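Local coordinates for protein sorbitol dehydrogenase (PDB 5ITG) that oxidises D-sorbitol, probably to L-sorbose with NADP as the hydride acceptor, at residues 295-300 and 336-341; 302-307 and 383-388. All blocks are in the same frame, centred on the assembly; numbering follows the deposited sequence.

Interaction 1: 295-300 and 336-341; sequences IRMLNA and KDVIPT
Arg-296 reaches from helix 288-312 to the turn that follows helix 324-338, where it takes hold of Thr-341 with two nitrogens, end-on. NH1 gives the straighter bond, to the backbone O of Thr-341 (2.8 Å, 159° at the hydrogen), while NH2 binds the side-chain OG1 of Thr-341 at 2.8 Å with a more bent 138°. Both acceptors lie close to the guanidinium plane, and a bend at chi3 (56°) turns the group to meet them; a weak third bond joins NH2 to the same carbonyl. The hydroxyl accepts from the arginine and also lies near the carbonyls of Asp-337 and Val-338. The guanidinium thus comes close to the carbonyl-rich end of this helical region, a setting that would probably suit a positive charge. Here, inside the all-helical C-terminal domain of the mannitol dehydrogenase family, a helix packs against the end of another and the turn after it, and most of the touching residues are buried. Val-338 packs against the arginine's own turn. Its CG1 branch, anti to the backbone N, touches the backbone O of Arg-296 (3.3 Å) and CG of Met-297 (3.7 Å), and stands more loosely over one guanidinium face. Met-297, a selenomethionine, crosses Val-338 obliquely and then bends at its last torsion to bring CE within 4.0 Å of CG1 of Ile-339. Arg-354, on helix 350-361, also touches Met-297.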
ATOM      1  N   ILE A 295       9.593  -5.460   0.605  1.00 13.08           N
ATOM      2  CA  ILE A 295      10.541  -4.396   0.920  1.00 13.55           C
ATOM      3  C   ILE A 295      11.899  -4.567   0.228  1.00 13.99           C
ATOM      4  O   ILE A 295      12.410  -3.641  -0.415  1.00 11.52           O
ATOM      5  CB  ILE A 295      10.782  -4.319   2.451  1.00 13.71           C
ATOM      6  CG1 ILE A 295       9.528  -3.777   3.146  1.00 16.06           C
ATOM      7  CG2 ILE A 295      11.990  -3.433   2.763  1.00 14.46           C
ATOM      8  CD1 ILE A 295       9.596  -3.890   4.653  1.00 17.10           C
ATOM      9  N   ARG A 296      12.470  -5.765   0.339  1.00 12.33           N
ATOM     10  CA  ARG A 296      13.800  -6.002  -0.202  1.00 11.75           C
ATOM     11  C   ARG A 296      13.932  -6.347  -1.679  1.00 11.62           C
ATOM     12  O   ARG A 296      15.050  -6.337  -2.216  1.00 12.16           O
ATOM     13  CB  ARG A 296      14.510  -7.057   0.654  1.00 10.29           C
ATOM     14  CG  ARG A 296      14.670  -6.624   2.126  1.00 11.77           C
ATOM     15  CD  ARG A 296      15.402  -7.683   2.936  1.00  7.12           C
ATOM     16  NE  ARG A 296      16.694  -7.972   2.336  1.00 11.99           N
ATOM     17  CZ  ARG A 296      17.360  -9.117   2.488  1.00 14.85           C
ATOM     18  NH1 ARG A 296      16.858 -10.103   3.234  1.00  9.92           N
ATOM     19  NH2 ARG A 296      18.525  -9.283   1.876  1.00 11.95           N
HETATM   20  N   MSE A 297      12.816  -6.659  -2.331  1.00 12.25           N
HETATM   21  CA  MSE A 297      12.837  -6.955  -3.763  1.00 13.76           C
HETATM   22  C   MSE A 297      12.065  -5.906  -4.576  1.00 12.41           C
HETATM   23  O   MSE A 297      12.624  -5.327  -5.498  1.00 15.41           O
HETATM   24  CB  MSE A 297      12.280  -8.355  -4.034  1.00 13.32           C
HETATM   25  CG  MSE A 297      13.219  -9.473  -3.578  1.00 17.17           C
HETATM   26 SE   MSE A 297      12.608 -11.199  -4.155  0.85 26.60          SE
HETATM   27  CE  MSE A 297      13.041 -11.013  -6.041  1.00 14.72           C
ATOM     28  N   LEU A 298      10.801  -5.644  -4.233  1.00 11.31           N
ATOM     29  CA  LEU A 298      10.020  -4.661  -4.986  1.00 11.14           C
ATOM     30  C   LEU A 298      10.468  -3.224  -4.715  1.00 13.85           C
ATOM     31  O   LEU A 298      10.841  -2.498  -5.641  1.00 10.18           O
ATOM     32  CB  LEU A 298       8.519  -4.787  -4.682  1.00 12.75           C
ATOM     33  CG  LEU A 298       7.620  -3.786  -5.433  1.00 12.70           C
ATOM     34  CD1 LEU A 298       7.533  -4.173  -6.888  1.00 12.16           C
ATOM     35  CD2 LEU A 298       6.229  -3.760  -4.822  1.00 17.32           C
ATOM     36  N   ASN A 299      10.436  -2.818  -3.445  1.00 13.04           N
ATOM     37  CA  ASN A 299      10.830  -1.461  -3.068  1.00 13.06           C
ATOM     38  C   ASN A 299      12.316  -1.208  -3.330  1.00 13.65           C
ATOM     39  O   ASN A 299      12.693  -0.173  -3.891  1.00 14.07           O
ATOM     40  CB  ASN A 299      10.495  -1.205  -1.587  1.00 13.43           C
ATOM     41  CG  ASN A 299       9.019  -1.415  -1.275  1.00 16.75           C
ATOM     42  OD1 ASN A 299       8.148  -1.186  -2.121  1.00 19.66           O
ATOM     43  ND2 ASN A 299       8.730  -1.833  -0.052  1.00 15.82           N
ATOM     44  N   ALA A 300      13.156  -2.152  -2.915  1.00 11.55           N
ATOM     45  CA  ALA A 300      14.594  -2.049  -3.125  1.00 12.41           C
ATOM     46  C   ALA A 300      14.894  -2.003  -4.622  1.00 12.05           C
ATOM     47  O   ALA A 300      15.775  -1.262  -5.065  1.00  9.64           O
ATOM     48  CB  ALA A 300      15.310  -3.260  -2.497  1.00  7.34           C
ATOM     49  N   LYS A 336      21.703 -12.031  -7.565  1.00 14.51           N
ATOM     50  CA  LYS A 336      22.954 -12.253  -6.850  1.00 15.79           C
ATOM     51  C   LYS A 336      23.092 -11.697  -5.438  1.00 15.88           C
ATOM     52  O   LYS A 336      23.823 -12.265  -4.622  1.00 15.05           O
ATOM     53  CB  LYS A 336      24.108 -11.721  -7.698  1.00 16.56           C
ATOM     54  CG  LYS A 336      24.081 -12.211  -9.137  1.00 18.66           C
ATOM     55  CD  LYS A 336      24.130 -13.731  -9.221  1.00 24.10           C
ATOM     56  CE  LYS A 336      23.883 -14.208 -10.652  1.00 24.98           C
ATOM     57  NZ  LYS A 336      23.759 -15.699 -10.741  1.00 26.62           N
ATOM     58  N   ASP A 337      22.408 -10.596  -5.143  1.00 16.15           N
ATOM     59  CA  ASP A 337      22.523  -9.979  -3.823  1.00 18.05           C
ATOM     60  C   ASP A 337      21.346 -10.169  -2.875  1.00 17.88           C
ATOM     61  O   ASP A 337      21.538 -10.457  -1.692  1.00 19.24           O
ATOM     62  CB  ASP A 337      22.796  -8.478  -3.985  1.00 19.86           C
ATOM     63  CG  ASP A 337      23.978  -8.205  -4.896  1.00 22.02           C
ATOM     64  OD1 ASP A 337      25.076  -8.724  -4.612  1.00 26.26           O
ATOM     65  OD2 ASP A 337      23.813  -7.484  -5.899  1.00 22.94           O
ATOM     66  N   VAL A 338      20.129 -10.016  -3.384  1.00 17.35           N
ATOM     67  CA  VAL A 338      18.947 -10.131  -2.537  1.00 14.54           C
ATOM     68  C   VAL A 338      18.420 -11.546  -2.339  1.00 14.20           C
ATOM     69  O   VAL A 338      18.339 -12.020  -1.210  1.00 14.56           O
ATOM     70  CB  VAL A 338      17.800  -9.243  -3.068  1.00 13.61           C
ATOM     71  CG1 VAL A 338      16.600  -9.278  -2.096  1.00 13.48           C
ATOM     72  CG2 VAL A 338      18.295  -7.801  -3.240  1.00 10.70           C
ATOM     73  N   ILE A 339      18.060 -12.218  -3.426  1.00 14.69           N
ATOM     74  CA  ILE A 339      17.521 -13.572  -3.329  1.00 14.77           C
ATOM     75  C   ILE A 339      18.355 -14.537  -2.473  1.00 14.33           C
ATOM     76  O   ILE A 339      17.797 -15.304  -1.674  1.00 14.14           O
ATOM     77  CB  ILE A 339      17.281 -14.181  -4.748  1.00 15.19           C
ATOM     78  CG1 ILE A 339      16.052 -13.514  -5.385  1.00 16.10           C
ATOM     79  CG2 ILE A 339      17.039 -15.688  -4.653  1.00 16.63           C
ATOM     80  CD1 ILE A 339      15.751 -13.978  -6.809  1.00 15.88           C
ATOM     81  N   PRO A 340      19.690 -14.508  -2.607  1.00 14.91           N
ATOM     82  CA  PRO A 340      20.502 -15.430  -1.795  1.00 15.97           C
ATOM     83  C   PRO A 340      20.507 -15.099  -0.300  1.00 17.19           C
ATOM     84  O   PRO A 340      20.892 -15.928   0.520  1.00 17.55           O
ATOM     85  CB  PRO A 340      21.897 -15.311  -2.418  1.00 15.66           C
ATOM     86  CG  PRO A 340      21.595 -14.883  -3.851  1.00 14.01           C
ATOM     87  CD  PRO A 340      20.509 -13.868  -3.648  1.00 12.74           C
ATOM     88  N   THR A 341      20.073 -13.894   0.057  1.00 17.08           N
ATOM     89  CA  THR A 341      20.055 -13.498   1.467  1.00 18.32           C
ATOM     90  C   THR A 341      18.651 -13.120   1.943  1.00 17.80           C
ATOM     91  O   THR A 341      18.492 -12.377   2.909  1.00 17.48           O
ATOM     92  CB  THR A 341      21.021 -12.315   1.721  1.00 17.67           C
ATOM     93  OG1 THR A 341      20.523 -11.132   1.083  1.00 16.59           O
ATOM     94  CG2 THR A 341      22.401 -12.632   1.149  1.00 19.14           C
TER

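Interaction 2: 302-307 and 383-388; sequences HVMLCF and VFWTET
Helices 302-307 and 383-388 cross steeply, their N-to-C directions 107° apart and their axes no nearer than 11.2 Å, with Val-303 facing Phe-384 and Met-304 facing Trp-385. The wide spacing is bridged chiefly by the indole of Trp-385, which reaches across to three residues on two successive turns of helix 288-312. Val-303 puts its CG2, the branch lying between backbone N and carbonyl carbon, 3.4 Å from NE1 of Trp-385, approaching the ring obliquely. The same methyl meets the edge of the Phe-384 ring, at 4.3 Å from CD2. Farther along the indole, CZ2 of Trp-385 comes within 3.9 Å of CA of Met-304, so that here the ring's edge abuts the helix backbone. The side chain of this selenomethionine bends twice and crosses the tryptophan at about a right angle, its SE standing obliquely 5.4 Å from the centroid of the six-membered ring in a Met-aromatic contact. Phe-307 completes the set with an offset edge-to-face pair, its edge turned toward the face of the Trp-385 six-membered ring: the planes are 80° apart, and CD2 of Phe-307 is 3.8 Å from CH2 of Trp-385. Tyr-409 meets the Phe-307 ring and Tyr-333 touches Met-304. Within this domain of packed helices, the join therefore rests largely on dispersion and close fit, with the edge-to-face pair adding a weak electrostatic term set by how the rings are turned.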
ATOM      1  N   HIS A 302      12.893  -0.969  -6.973  1.00 13.92           N
ATOM      2  CA  HIS A 302      12.384   0.277  -7.525  1.00 15.07           C
ATOM      3  C   HIS A 302      13.468   1.358  -7.484  1.00 14.31           C
ATOM      4  O   HIS A 302      13.696   2.041  -8.479  1.00 14.57           O
ATOM      5  CB  HIS A 302      11.142   0.727  -6.745  1.00 15.61           C
ATOM      6  CG  HIS A 302       9.994   1.125  -7.622  1.00 18.91           C
ATOM      7  ND1 HIS A 302       8.696   1.183  -7.165  1.00 20.37           N
ATOM      8  CD2 HIS A 302       9.948   1.461  -8.933  1.00 19.13           C
ATOM      9  CE1 HIS A 302       7.898   1.535  -8.158  1.00 21.43           C
ATOM     10  NE2 HIS A 302       8.633   1.709  -9.243  1.00 20.19           N
ATOM     11  N   VAL A 303      14.157   1.507  -6.355  1.00 14.89           N
ATOM     12  CA  VAL A 303      15.197   2.527  -6.290  1.00 14.79           C
ATOM     13  C   VAL A 303      16.490   2.119  -6.983  1.00 16.74           C
ATOM     14  O   VAL A 303      17.217   2.980  -7.477  1.00 15.23           O
ATOM     15  CB  VAL A 303      15.507   2.972  -4.844  1.00 15.75           C
ATOM     16  CG1 VAL A 303      14.332   3.784  -4.302  1.00 16.43           C
ATOM     17  CG2 VAL A 303      15.792   1.777  -3.961  1.00 14.78           C
HETATM   18  N   MSE A 304      16.783   0.820  -7.032  1.00 14.35           N
HETATM   19  CA  MSE A 304      17.998   0.371  -7.717  1.00 16.28           C
HETATM   20  C   MSE A 304      17.852   0.688  -9.204  1.00 17.05           C
HETATM   21  O   MSE A 304      18.839   0.863  -9.929  1.00 17.41           O
HETATM   22  CB  MSE A 304      18.217  -1.133  -7.523  1.00 16.31           C
HETATM   23  CG  MSE A 304      19.393  -1.696  -8.308  1.00 17.03           C
HETATM   24 SE   MSE A 304      21.117  -0.871  -7.904  0.94 25.90          SE
HETATM   25  CE  MSE A 304      21.525  -1.817  -6.256  1.00 20.64           C
ATOM     26  N   LEU A 305      16.606   0.767  -9.652  1.00 16.77           N
ATOM     27  CA  LEU A 305      16.322   1.094 -11.041  1.00 17.25           C
ATOM     28  C   LEU A 305      16.308   2.612 -11.249  1.00 18.08           C
ATOM     29  O   LEU A 305      16.952   3.143 -12.160  1.00 16.25           O
ATOM     30  CB  LEU A 305      14.951   0.543 -11.446  1.00 17.40           C
ATOM     31  CG  LEU A 305      14.479   0.907 -12.861  1.00 18.94           C
ATOM     32  CD1 LEU A 305      15.302   0.131 -13.892  1.00 22.59           C
ATOM     33  CD2 LEU A 305      13.006   0.577 -13.022  1.00 20.80           C
ATOM     34  N   CYS A 306      15.580   3.312 -10.385  1.00 16.41           N
ATOM     35  CA  CYS A 306      15.426   4.753 -10.544  1.00 18.27           C
ATOM     36  C   CYS A 306      16.588   5.667 -10.216  1.00 15.74           C
ATOM     37  O   CYS A 306      16.710   6.719 -10.833  1.00 18.09           O
ATOM     38  CB  CYS A 306      14.163   5.219  -9.814  1.00 18.62           C
ATOM     39  SG  CYS A 306      12.632   4.572 -10.566  1.00 26.33           S
ATOM     40  N   PHE A 307      17.450   5.299  -9.271  1.00 16.64           N
ATOM     41  CA  PHE A 307      18.576   6.172  -8.969  1.00 16.68           C
ATOM     42  C   PHE A 307      19.480   6.305 -10.206  1.00 18.32           C
ATOM     43  O   PHE A 307      19.807   7.422 -10.626  1.00 20.17           O
ATOM     44  CB  PHE A 307      19.377   5.663  -7.756  1.00 15.95           C
ATOM     45  CG  PHE A 307      18.644   5.779  -6.431  1.00 15.52           C
ATOM     46  CD1 PHE A 307      17.659   6.745  -6.235  1.00 14.75           C
ATOM     47  CD2 PHE A 307      18.994   4.964  -5.355  1.00 16.38           C
ATOM     48  CE1 PHE A 307      17.033   6.901  -4.996  1.00 15.82           C
ATOM     49  CE2 PHE A 307      18.369   5.115  -4.101  1.00 14.22           C
ATOM     50  CZ  PHE A 307      17.391   6.082  -3.926  1.00 15.24           C
ATOM     51  N   VAL A 383      15.364   1.827   4.786  1.00 13.64           N
ATOM     52  CA  VAL A 383      14.424   0.719   4.917  1.00 14.58           C
ATOM     53  C   VAL A 383      14.579  -0.407   3.892  1.00 15.97           C
ATOM     54  O   VAL A 383      14.581  -1.583   4.261  1.00 15.52           O
ATOM     55  CB  VAL A 383      12.966   1.233   4.893  1.00 15.50           C
ATOM     56  CG1 VAL A 383      11.991   0.062   5.051  1.00 14.34           C
ATOM     57  CG2 VAL A 383      12.756   2.249   6.031  1.00 14.98           C
ATOM     58  N   PHE A 384      14.736  -0.065   2.617  1.00 16.86           N
ATOM     59  CA  PHE A 384      14.825  -1.095   1.574  1.00 15.61           C
ATOM     60  C   PHE A 384      16.162  -1.796   1.356  1.00 15.63           C
ATOM     61  O   PHE A 384      16.188  -2.959   0.939  1.00 14.85           O
ATOM     62  CB  PHE A 384      14.401  -0.531   0.203  1.00 14.13           C
ATOM     63  CG  PHE A 384      13.183   0.356   0.237  1.00 16.86           C
ATOM     64  CD1 PHE A 384      12.193   0.193   1.198  1.00 15.81           C
ATOM     65  CD2 PHE A 384      13.003   1.321  -0.746  1.00 15.69           C
ATOM     66  CE1 PHE A 384      11.050   0.979   1.173  1.00 19.10           C
ATOM     67  CE2 PHE A 384      11.861   2.108  -0.778  1.00 16.69           C
ATOM     68  CZ  PHE A 384      10.885   1.939   0.181  1.00 16.27           C
ATOM     69  N   TRP A 385      17.272  -1.105   1.611  1.00 14.57           N
ATOM     70  CA  TRP A 385      18.588  -1.683   1.337  1.00 15.70           C
ATOM     71  C   TRP A 385      19.445  -2.190   2.500  1.00 14.90           C
ATOM     72  O   TRP A 385      20.324  -3.026   2.289  1.00 15.73           O
ATOM     73  CB  TRP A 385      19.440  -0.670   0.561  1.00 15.71           C
ATOM     74  CG  TRP A 385      19.061  -0.428  -0.888  1.00 15.23           C
ATOM     75  CD1 TRP A 385      18.022  -0.976  -1.581  1.00 12.85           C
ATOM     76  CD2 TRP A 385      19.758   0.419  -1.812  1.00 12.02           C
ATOM     77  NE1 TRP A 385      18.029  -0.528  -2.887  1.00 10.02           N
ATOM     78  CE2 TRP A 385      19.084   0.332  -3.053  1.00 13.98           C
ATOM     79  CE3 TRP A 385      20.891   1.240  -1.710  1.00 11.80           C
ATOM     80  CZ2 TRP A 385      19.505   1.036  -4.185  1.00 12.66           C
ATOM     81  CZ3 TRP A 385      21.315   1.940  -2.836  1.00 12.07           C
ATOM     82  CH2 TRP A 385      20.622   1.834  -4.059  1.00 12.07           C
ATOM     83  N   THR A 386      19.200  -1.704   3.710  1.00 14.20           N
ATOM     84  CA  THR A 386      20.033  -2.087   4.854  1.00 14.71           C
ATOM     85  C   THR A 386      20.285  -3.581   5.079  1.00 13.01           C
ATOM     86  O   THR A 386      21.434  -3.995   5.234  1.00 16.05           O
ATOM     87  CB  THR A 386      19.491  -1.456   6.158  1.00 14.24           C
ATOM     88  OG1 THR A 386      19.574  -0.027   6.055  1.00 18.88           O
ATOM     89  CG2 THR A 386      20.314  -1.915   7.366  1.00 14.93           C
ATOM     90  N   GLU A 387      19.238  -4.395   5.109  1.00 14.42           N
ATOM     91  CA  GLU A 387      19.443  -5.828   5.336  1.00 15.77           C
ATOM     92  C   GLU A 387      20.359  -6.445   4.270  1.00 16.00           C
ATOM     93  O   GLU A 387      21.281  -7.198   4.590  1.00 16.32           O
ATOM     94  CB  GLU A 387      18.101  -6.561   5.368  1.00 17.17           C
ATOM     95  CG  GLU A 387      18.194  -8.086   5.560  1.00 19.53           C
ATOM     96  CD  GLU A 387      18.773  -8.496   6.903  1.00 24.03           C
ATOM     97  OE1 GLU A 387      18.294  -7.991   7.940  1.00 26.26           O
ATOM     98  OE2 GLU A 387      19.699  -9.339   6.923  1.00 25.66           O
ATOM     99  N   THR A 388      20.118  -6.115   3.005  1.00 14.29           N
ATOM    100  CA  THR A 388      20.938  -6.654   1.919  1.00 14.19           C
ATOM    101  C   THR A 388      22.412  -6.263   2.060  1.00 14.40           C
ATOM    102  O   THR A 388      23.307  -7.083   1.832  1.00 14.32           O
ATOM    103  CB  THR A 388      20.384  -6.220   0.554  1.00 11.23           C
ATOM    104  OG1 THR A 388      19.147  -6.912   0.324  1.00 14.46           O
ATOM    105  CG2 THR A 388      21.364  -6.548  -0.575  1.00 14.49           C
TER

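Interactions 1 and 2 share helix 288-312, and their centres are about 8 Å apart within the C-terminal domain. Two hydrogen bonds probably tie them together. NH2 of Arg-296 is 2.9 Å from OG1 of Thr-388, so the arginine is anchored to the turn after helix 324-338 and to helix 377-394 at once. The indole NE1 of Trp-385 lies 3.2 Å from the backbone O of Ala-300, which gives the buried ring a polar fixing point that its contacts with 302-307 do not supply. Packing adds to this where CG of Glu-387 comes within 3.3 Å of CZ of Arg-296. The three helices pack mutually, Thr-388 also touching Val-338 and Tyr-333 of 324-338.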